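Long-range contacts in spike protein P1 (PDB 2VVE), which binds the host receptor from the fivefold vertices of the marine bacteriophage PM2, with its C-terminal part carrying the binding activity: residues Gly141-Gly146 against Val219-Tyr224; Phe157-Gly162 against Ile170-Tyr175. All coordinates share one frame; numbering follows the deposited sequence.

Contact 1: Gly141-Gly146 against Val219-Tyr224; sequences GVDGLG and VQHDWY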
ATOM      1  N   GLY A 141      34.491 -37.131  22.442  1.00 29.83           N
ATOM      2  CA  GLY A 141      34.295 -37.901  21.215  1.00 28.71           C
ATOM      3  C   GLY A 141      33.772 -37.125  20.013  1.00 26.23           C
ATOM      4  O   GLY A 141      33.576 -37.703  18.943  1.00 31.23           O
ATOM      5  N   VAL A 142      33.551 -35.821  20.169  1.00 25.46           N
ATOM      6  CA  VAL A 142      32.980 -35.015  19.094  1.00 17.65           C
ATOM      7  C   VAL A 142      34.043 -34.717  18.042  1.00 25.28           C
ATOM      8  O   VAL A 142      35.118 -34.209  18.368  1.00 24.30           O
ATOM      9  CB  VAL A 142      32.312 -33.716  19.618  1.00 22.86           C
ATOM     10  CG1 VAL A 142      31.728 -32.905  18.466  1.00 20.71           C
ATOM     11  CG2 VAL A 142      31.215 -34.057  20.628  1.00 24.27           C
ATOM     12  N   ASP A 143      33.732 -35.055  16.785  1.00 27.00           N
ATOM     13  CA  ASP A 143      34.693 -34.991  15.670  1.00 28.53           C
ATOM     14  C   ASP A 143      35.911 -35.887  15.941  1.00 25.81           C
ATOM     15  O   ASP A 143      36.956 -35.767  15.290  1.00 33.89           O
ATOM     16  CB  ASP A 143      35.119 -33.539  15.385  1.00 24.54           C
ATOM     17  CG  ASP A 143      33.967 -32.666  14.899  1.00 31.05           C
ATOM     18  OD1 ASP A 143      32.875 -33.201  14.581  1.00 25.36           O
ATOM     19  OD2 ASP A 143      34.160 -31.432  14.835  1.00 25.37           O
ATOM     20  N   GLY A 144      35.763 -36.789  16.910  1.00 25.80           N
ATOM     21  CA  GLY A 144      36.829 -37.714  17.288  1.00 26.17           C
ATOM     22  C   GLY A 144      37.788 -37.190  18.340  1.00 29.33           C
ATOM     23  O   GLY A 144      38.834 -37.793  18.569  1.00 33.10           O
ATOM     24  N   LEU A 145      37.434 -36.073  18.985  1.00 27.93           N
ATOM     25  CA  LEU A 145      38.243 -35.502  20.062  1.00 33.67           C
ATOM     26  C   LEU A 145      38.353 -36.481  21.231  1.00 37.42           C
ATOM     27  O   LEU A 145      37.385 -37.173  21.561  1.00 37.92           O
ATOM     28  CB  LEU A 145      37.632 -34.179  20.547  1.00 31.56           C
ATOM     29  CG  LEU A 145      38.489 -33.265  21.429  1.00 25.33           C
ATOM     30  CD1 LEU A 145      39.313 -32.293  20.584  1.00 33.98           C
ATOM     31  CD2 LEU A 145      37.601 -32.499  22.413  1.00 26.29           C
ATOM     32  N   GLY A 146      39.534 -36.539  21.844  1.00 30.91           N
ATOM     33  CA  GLY A 146      39.760 -37.335  23.055  1.00 33.43           C
ATOM     34  C   GLY A 146      38.730 -37.067  24.144  1.00 37.50           C
ATOM     35  O   GLY A 146      38.244 -35.941  24.290  1.00 34.38           O
ATOM     36  N   VAL A 219      41.701 -32.192  15.976  1.00 31.73           N
ATOM     37  CA  VAL A 219      40.624 -32.368  14.995  1.00 30.15           C
ATOM     38  C   VAL A 219      40.576 -31.258  13.931  1.00 27.65           C
ATOM     39  O   VAL A 219      39.607 -31.155  13.174  1.00 29.00           O
ATOM     40  CB  VAL A 219      39.239 -32.591  15.688  1.00 35.01           C
ATOM     41  CG1 VAL A 219      39.236 -33.907  16.462  1.00 34.36           C
ATOM     42  CG2 VAL A 219      38.872 -31.416  16.613  1.00 26.93           C
ATOM     43  N   GLN A 220      41.633 -30.447  13.879  1.00 29.17           N
ATOM     44  CA  GLN A 220      41.825 -29.431  12.827  1.00 29.61           C
ATOM     45  C   GLN A 220      40.695 -28.392  12.767  1.00 30.03           C
ATOM     46  O   GLN A 220      40.313 -27.929  11.685  1.00 28.67           O
ATOM     47  CB  GLN A 220      42.035 -30.089  11.452  1.00 25.17           C
ATOM     48  CG  GLN A 220      43.313 -30.927  11.325  1.00 37.23           C
ATOM     49  CD  GLN A 220      43.227 -32.256  12.057  1.00 37.90           C
ATOM     50  OE1 GLN A 220      42.300 -33.036  11.840  1.00 35.67           O
ATOM     51  NE2 GLN A 220      44.193 -32.515  12.934  1.00 35.76           N
ATOM     52  N   HIS A 221      40.164 -28.028  13.932  1.00 25.96           N
ATOM     53  CA  HIS A 221      39.158 -26.974  14.022  1.00 22.97           C
ATOM     54  C   HIS A 221      39.787 -25.630  13.672  1.00 23.88           C
ATOM     55  O   HIS A 221      40.950 -25.382  13.973  1.00 24.48           O
ATOM     56  CB  HIS A 221      38.528 -26.935  15.420  1.00 23.47           C
ATOM     57  CG  HIS A 221      37.448 -27.955  15.627  1.00 18.79           C
ATOM     58  ND1 HIS A 221      36.591 -27.922  16.708  1.00 21.71           N
ATOM     59  CD2 HIS A 221      37.068 -29.018  14.879  1.00 19.27           C
ATOM     60  CE1 HIS A 221      35.742 -28.931  16.625  1.00 25.09           C
ATOM     61  NE2 HIS A 221      36.009 -29.611  15.525  1.00 23.74           N
ATOM     62  N   ASP A 222      39.001 -24.774  13.023  1.00 24.01           N
ATOM     63  CA  ASP A 222      39.459 -23.456  12.626  1.00 24.90           C
ATOM     64  C   ASP A 222      38.268 -22.517  12.676  1.00 20.70           C
ATOM     65  O   ASP A 222      37.124 -22.969  12.826  1.00 18.54           O
ATOM     66  CB  ASP A 222      40.044 -23.494  11.214  1.00 22.12           C
ATOM     67  CG  ASP A 222      40.878 -22.261  10.885  1.00 35.77           C
ATOM     68  OD1 ASP A 222      41.204 -21.469  11.800  1.00 31.71           O
ATOM     69  OD2 ASP A 222      41.207 -22.082   9.696  1.00 43.59           O
ATOM     70  N   TRP A 223      38.526 -21.218  12.555  1.00 18.14           N
ATOM     71  CA  TRP A 223      37.446 -20.232  12.539  1.00 18.89           C
ATOM     72  C   TRP A 223      36.371 -20.562  11.501  1.00 19.40           C
ATOM     73  O   TRP A 223      36.681 -21.032  10.399  1.00 18.22           O
ATOM     74  CB  TRP A 223      38.005 -18.816  12.360  1.00 17.41           C
ATOM     75  CG  TRP A 223      38.940 -18.454  13.491  1.00 21.04           C
ATOM     76  CD1 TRP A 223      40.285 -18.329  13.425  1.00 20.67           C
ATOM     77  CD2 TRP A 223      38.579 -18.229  14.863  1.00 19.61           C
ATOM     78  NE1 TRP A 223      40.803 -18.012  14.666  1.00 19.11           N
ATOM     79  CE2 TRP A 223      39.773 -17.951  15.569  1.00 25.23           C
ATOM     80  CE3 TRP A 223      37.359 -18.226  15.561  1.00 15.06           C
ATOM     81  CZ2 TRP A 223      39.789 -17.674  16.948  1.00 24.50           C
ATOM     82  CZ3 TRP A 223      37.371 -17.946  16.934  1.00 19.82           C
ATOM     83  CH2 TRP A 223      38.587 -17.679  17.612  1.00 20.38           C
ATOM     84  N   TYR A 224      35.113 -20.334  11.888  1.00 13.35           N
ATOM     85  CA  TYR A 224      33.909 -20.619  11.079  1.00 16.21           C
ATOM     86  C   TYR A 224      33.529 -22.110  10.998  1.00 14.60           C
ATOM     87  O   TYR A 224      32.484 -22.456  10.435  1.00 18.17           O
ATOM     88  CB  TYR A 224      33.977 -19.966   9.678  1.00 18.23           C
ATOM     89  CG  TYR A 224      34.112 -18.452   9.691  1.00 14.70           C
ATOM     90  CD1 TYR A 224      33.153 -17.655  10.323  1.00 13.89           C
ATOM     91  CD2 TYR A 224      35.182 -17.816   9.059  1.00 17.74           C
ATOM     92  CE1 TYR A 224      33.254 -16.277  10.331  1.00 15.54           C
ATOM     93  CE2 TYR A 224      35.301 -16.425   9.067  1.00 20.30           C
ATOM     94  CZ  TYR A 224      34.331 -15.665   9.713  1.00 17.28           C
ATOM     95  OH  TYR A 224      34.413 -14.296   9.735  1.00 21.29           O
TER
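A histidine-carboxylate hydrogen bond, His221 to Asp143, joins two loops at one end of the jelly-roll-like domain, near its bound calcium, which lies about 8 Å from the Leu145 side chain: the turn Gly141-Gly146, in the loop between strands 129-137 and 151-160, and the stretch Val219-Tyr224, which leads off the end of helix 213-219. His221 NE2 gives its proton to Asp143 OD2 over 2.7 Å, with an N-H...O angle of 157°, and the oxygen lies close to the imidazole plane. OD2 accepts with its anti lone pair, turned from OD1, and the carboxylate is swung 77° from the ring, so the two flat groups are almost perpendicular. The Asp143 side chain reaches this edge because its CG stands beside the backbone N and anti to the carbonyl carbon (chi1 -65°). Two outside partners complete the polar arrangement: Arg96 makes a salt bridge with the same OD2, which probably favours the ionised form of the carboxylate, and Tyr99 OH hydrogen-bonds ND1 of the ring, so bonds at both ring nitrogens restrain the rotation of the imidazole.

The apolar part is centred on Val219, whose two methyls do different work. CG1 lies against the backbone of the turn, 3.2 Å from Asp143 O and 3.8 Å from Leu145 N. That turn is held by its own backbone bonds, Gly144 N to Gly141 O and Leu145 N to Val142 O. CG2 instead sits over one face of the His221 ring, 3.4 Å above its plane and displaced toward the rim. The Leu145 side chain meets that of Val219 at about a right angle, with Leu145 CD1 4.1 Å from Val219 CG2.

Contact 2: Phe157-Gly162 against Ile170-Tyr175; sequences FYITEG and IKYTSY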
ATOM      1  N   PHE A 157      27.073 -13.432  22.260  1.00 12.53           N
ATOM      2  CA  PHE A 157      26.250 -12.820  21.221  1.00 10.61           C
ATOM      3  C   PHE A 157      27.072 -11.706  20.637  1.00 10.60           C
ATOM      4  O   PHE A 157      27.548 -10.846  21.381  1.00 12.09           O
ATOM      5  CB  PHE A 157      24.977 -12.203  21.798  1.00 12.39           C
ATOM      6  CG  PHE A 157      24.089 -13.181  22.499  1.00 18.48           C
ATOM      7  CD1 PHE A 157      23.563 -14.277  21.822  1.00 13.75           C
ATOM      8  CD2 PHE A 157      23.765 -12.995  23.838  1.00 14.38           C
ATOM      9  CE1 PHE A 157      22.708 -15.188  22.480  1.00 15.82           C
ATOM     10  CE2 PHE A 157      22.927 -13.902  24.516  1.00 18.73           C
ATOM     11  CZ  PHE A 157      22.396 -14.996  23.827  1.00 18.51           C
ATOM     12  N   TYR A 158      27.259 -11.736  19.314  1.00  9.44           N
ATOM     13  CA  TYR A 158      27.777 -10.571  18.604  1.00 12.94           C
ATOM     14  C   TYR A 158      26.569  -9.803  18.070  1.00 14.31           C
ATOM     15  O   TYR A 158      25.798 -10.346  17.281  1.00 11.92           O
ATOM     16  CB  TYR A 158      28.672 -10.980  17.427  1.00  8.39           C
ATOM     17  CG  TYR A 158      30.011 -11.596  17.782  1.00 10.08           C
ATOM     18  CD1 TYR A 158      30.486 -11.637  19.108  1.00 16.84           C
ATOM     19  CD2 TYR A 158      30.807 -12.136  16.788  1.00 17.27           C
ATOM     20  CE1 TYR A 158      31.722 -12.209  19.403  1.00 20.89           C
ATOM     21  CE2 TYR A 158      32.029 -12.703  17.074  1.00 16.54           C
ATOM     22  CZ  TYR A 158      32.494 -12.734  18.363  1.00 19.48           C
ATOM     23  OH  TYR A 158      33.738 -13.303  18.580  1.00 16.95           O
ATOM     24  N   ILE A 159      26.410  -8.548  18.487  1.00 11.16           N
ATOM     25  CA  ILE A 159      25.215  -7.771  18.148  1.00  9.67           C
ATOM     26  C   ILE A 159      25.592  -6.471  17.435  1.00 13.86           C
ATOM     27  O   ILE A 159      26.500  -5.755  17.870  1.00 16.18           O
ATOM     28  CB  ILE A 159      24.360  -7.451  19.405  1.00 16.10           C
ATOM     29  CG1 ILE A 159      24.110  -8.727  20.230  1.00 10.55           C
ATOM     30  CG2 ILE A 159      23.039  -6.753  19.008  1.00 13.15           C
ATOM     31  CD1 ILE A 159      23.209  -8.526  21.461  1.00  8.85           C
ATOM     32  N   THR A 160      24.887  -6.141  16.354  1.00 11.97           N
ATOM     33  CA  THR A 160      25.168  -4.875  15.658  1.00 15.44           C
ATOM     34  C   THR A 160      24.841  -3.704  16.610  1.00 18.41           C
ATOM     35  O   THR A 160      23.824  -3.730  17.295  1.00 19.79           O
ATOM     36  CB  THR A 160      24.370  -4.737  14.336  1.00 16.17           C
ATOM     37  OG1 THR A 160      22.973  -4.853  14.606  1.00 19.17           O
ATOM     38  CG2 THR A 160      24.776  -5.826  13.319  1.00 17.33           C
ATOM     39  N   GLU A 161      25.716  -2.704  16.684  1.00 22.59           N
ATOM     40  CA  GLU A 161      25.443  -1.537  17.541  1.00 28.82           C
ATOM     41  C   GLU A 161      24.503  -0.572  16.833  1.00 33.75           C
ATOM     42  O   GLU A 161      23.690   0.105  17.469  1.00 28.64           O
ATOM     43  CB  GLU A 161      26.726  -0.819  17.973  1.00 35.50           C
ATOM     44  CG  GLU A 161      26.476   0.213  19.086  1.00 41.97           C
ATOM     45  CD  GLU A 161      27.737   0.650  19.799  1.00 56.76           C
ATOM     46  OE1 GLU A 161      28.630   1.223  19.134  1.00 71.97           O
ATOM     47  OE2 GLU A 161      27.827   0.430  21.031  1.00 41.73           O
ATOM     48  N   GLY A 162      24.640  -0.494  15.514  1.00 28.28           N
ATOM     49  CA  GLY A 162      23.626   0.136  14.683  1.00 35.07           C
ATOM     50  C   GLY A 162      22.643  -0.930  14.242  1.00 35.30           C
ATOM     51  O   GLY A 162      22.555  -2.006  14.853  1.00 23.20           O
ATOM     52  N   ILE A 170      29.167  -5.765  18.561  1.00 13.00           N
ATOM     53  CA  ILE A 170      29.573  -5.756  19.974  1.00 12.43           C
ATOM     54  C   ILE A 170      29.472  -7.178  20.520  1.00 12.92           C
ATOM     55  O   ILE A 170      28.449  -7.858  20.358  1.00 13.42           O
ATOM     56  CB  ILE A 170      28.707  -4.788  20.818  1.00 16.13           C
ATOM     57  CG1 ILE A 170      28.638  -3.398  20.162  1.00 15.56           C
ATOM     58  CG2 ILE A 170      29.184  -4.744  22.301  1.00 14.60           C
ATOM     59  CD1 ILE A 170      29.998  -2.757  19.815  1.00 22.02           C
ATOM     60  N   LYS A 171      30.557  -7.634  21.134  1.00 14.50           N
ATOM     61  CA  LYS A 171      30.597  -8.951  21.741  1.00 11.73           C
ATOM     62  C   LYS A 171      30.062  -8.913  23.176  1.00 15.21           C
ATOM     63  O   LYS A 171      30.583  -8.172  24.011  1.00 15.13           O
ATOM     64  CB  LYS A 171      32.043  -9.452  21.740  1.00 11.24           C
ATOM     65  CG  LYS A 171      32.291 -10.701  22.593  1.00 18.31           C
ATOM     66  CD  LYS A 171      33.750 -11.138  22.526  1.00 16.99           C
ATOM     67  CE  LYS A 171      34.667 -10.169  23.269  1.00 32.77           C
ATOM     68  NZ  LYS A 171      36.090 -10.592  23.159  1.00 31.68           N
ATOM     69  N   TYR A 172      29.042  -9.726  23.463  1.00 12.20           N
ATOM     70  CA  TYR A 172      28.520  -9.845  24.842  1.00 12.11           C
ATOM     71  C   TYR A 172      28.744 -11.229  25.416  1.00 11.18           C
ATOM     72  O   TYR A 172      28.387 -12.237  24.786  1.00 11.23           O
ATOM     73  CB  TYR A 172      27.022  -9.537  24.906  1.00 16.41           C
ATOM     74  CG  TYR A 172      26.682  -8.115  24.594  1.00 11.44           C
ATOM     75  CD1 TYR A 172      26.599  -7.157  25.605  1.00 18.90           C
ATOM     76  CD2 TYR A 172      26.403  -7.727  23.283  1.00 14.03           C
ATOM     77  CE1 TYR A 172      26.279  -5.833  25.321  1.00 16.68           C
ATOM     78  CE2 TYR A 172      26.076  -6.405  22.990  1.00 18.24           C
ATOM     79  CZ  TYR A 172      26.015  -5.470  24.013  1.00 18.75           C
ATOM     80  OH  TYR A 172      25.693  -4.163  23.720  1.00 31.61           O
ATOM     81  N   THR A 173      29.320 -11.267  26.612  1.00 12.71           N
ATOM     82  CA  THR A 173      29.609 -12.526  27.320  1.00 11.44           C
ATOM     83  C   THR A 173      29.215 -12.454  28.799  1.00 17.00           C
ATOM     84  O   THR A 173      29.089 -11.357  29.364  1.00 15.59           O
ATOM     85  CB  THR A 173      31.117 -12.906  27.231  1.00 13.69           C
ATOM     86  OG1 THR A 173      31.911 -11.832  27.744  1.00 17.02           O
ATOM     87  CG2 THR A 173      31.543 -13.203  25.780  1.00 19.29           C
ATOM     88  N   SER A 174      29.037 -13.617  29.429  1.00 15.27           N
ATOM     89  CA  SER A 174      28.755 -13.663  30.878  1.00 19.94           C
ATOM     90  C   SER A 174      29.538 -14.731  31.646  1.00 26.55           C
ATOM     91  O   SER A 174      29.669 -14.643  32.872  1.00 28.47           O
ATOM     92  CB  SER A 174      27.254 -13.834  31.142  1.00 26.93           C
ATOM     93  OG  SER A 174      26.823 -15.167  30.882  1.00 20.88           O
ATOM     94  N   TYR A 175      30.035 -15.746  30.941  1.00 15.59           N
ATOM     95  CA  TYR A 175      30.811 -16.832  31.579  1.00 23.59           C
ATOM     96  C   TYR A 175      31.820 -17.468  30.621  1.00 24.59           C
ATOM     97  O   TYR A 175      31.644 -17.437  29.396  1.00 21.16           O
ATOM     98  CB  TYR A 175      29.889 -17.935  32.157  1.00 22.53           C
ATOM     99  CG  TYR A 175      29.355 -18.924  31.125  1.00 18.29           C
ATOM    100  CD1 TYR A 175      30.055 -20.098  30.810  1.00 17.94           C
ATOM    101  CD2 TYR A 175      28.149 -18.685  30.468  1.00 20.02           C
ATOM    102  CE1 TYR A 175      29.564 -21.005  29.859  1.00 23.88           C
ATOM    103  CE2 TYR A 175      27.651 -19.577  29.526  1.00 21.11           C
ATOM    104  CZ  TYR A 175      28.361 -20.728  29.219  1.00 20.85           C
ATOM    105  OH  TYR A 175      27.843 -21.589  28.278  1.00 19.30           O
TER
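Strands 151-160 and 169-172 form an antiparallel beta hairpin, and the pairing of Phe157-Gly162 with Ile170-Tyr175 includes three paired positions of this hairpin: the short strand axes approach to 4.7 Å, with N-to-C directions 147° apart. Main-chain hydrogen bonds define the register. Phe157 and Tyr172 form one hydrogen-bonded pair, with Tyr172 N to Phe157 O at 2.8 Å and a longer return bond from Phe157 N to Tyr172 O at 3.1 Å. Ile159 and Ile170 form the next, exchanging bonds in both directions; the one from Ile170 N to Ile159 O is nearly straight, with an N-H...O angle of 171°. Tyr158 and Lys171 are the non-hydrogen-bonded pair between them, where Tyr158 CA comes to 3.3 Å from Ile170 O in a CA-H...O contact.

Apolar contacts divide between the two faces. On one, Tyr158 and Lys171 run side by side in the same direction, with Lys171 CG at the edge of the phenol ring, 3.6 Å from Tyr158 CE1. On the other, Ile159 crosses Tyr172 at about a right angle, and its CG1, beside the backbone N (chi1 -50°), carries the terminal methyl CD1 to 3.8 Å from Tyr172 CD2. Near the turn, Glu161 CB lies 3.9 Å from Ile170 CG1.

Strand 200-208 pairs with the other edge of strand 151-160, through backbone bonds from Tyr158 to Phe205 and Thr160 to Arg203. Tyr158 OH is bound by Ala100 O, while Phe157 packs on strands 129-137 and 189-195 of the facing sheet.

In the fold
Along the chain, strand 129-137 runs into the turn Gly141-Gly146, the first half of contact 1. Strand 151-160 follows and enters contact 2, whose hairpin closes a short loop with strand 169-172, with seven residues between its segments. The chain then passes through strands 177-179, 189-195 and 200-208 and helix 213-219 before Val219-Tyr224 closes contact 1, with 72 residues between its segments. Contact 2 is therefore nested inside the loop closed by contact 1. Their centres lie about 25 Å apart and they do not touch: contact 1 ties connecting loops together at the calcium-bearing end of the domain, whereas contact 2 joins neighbouring strands within one of its sheets.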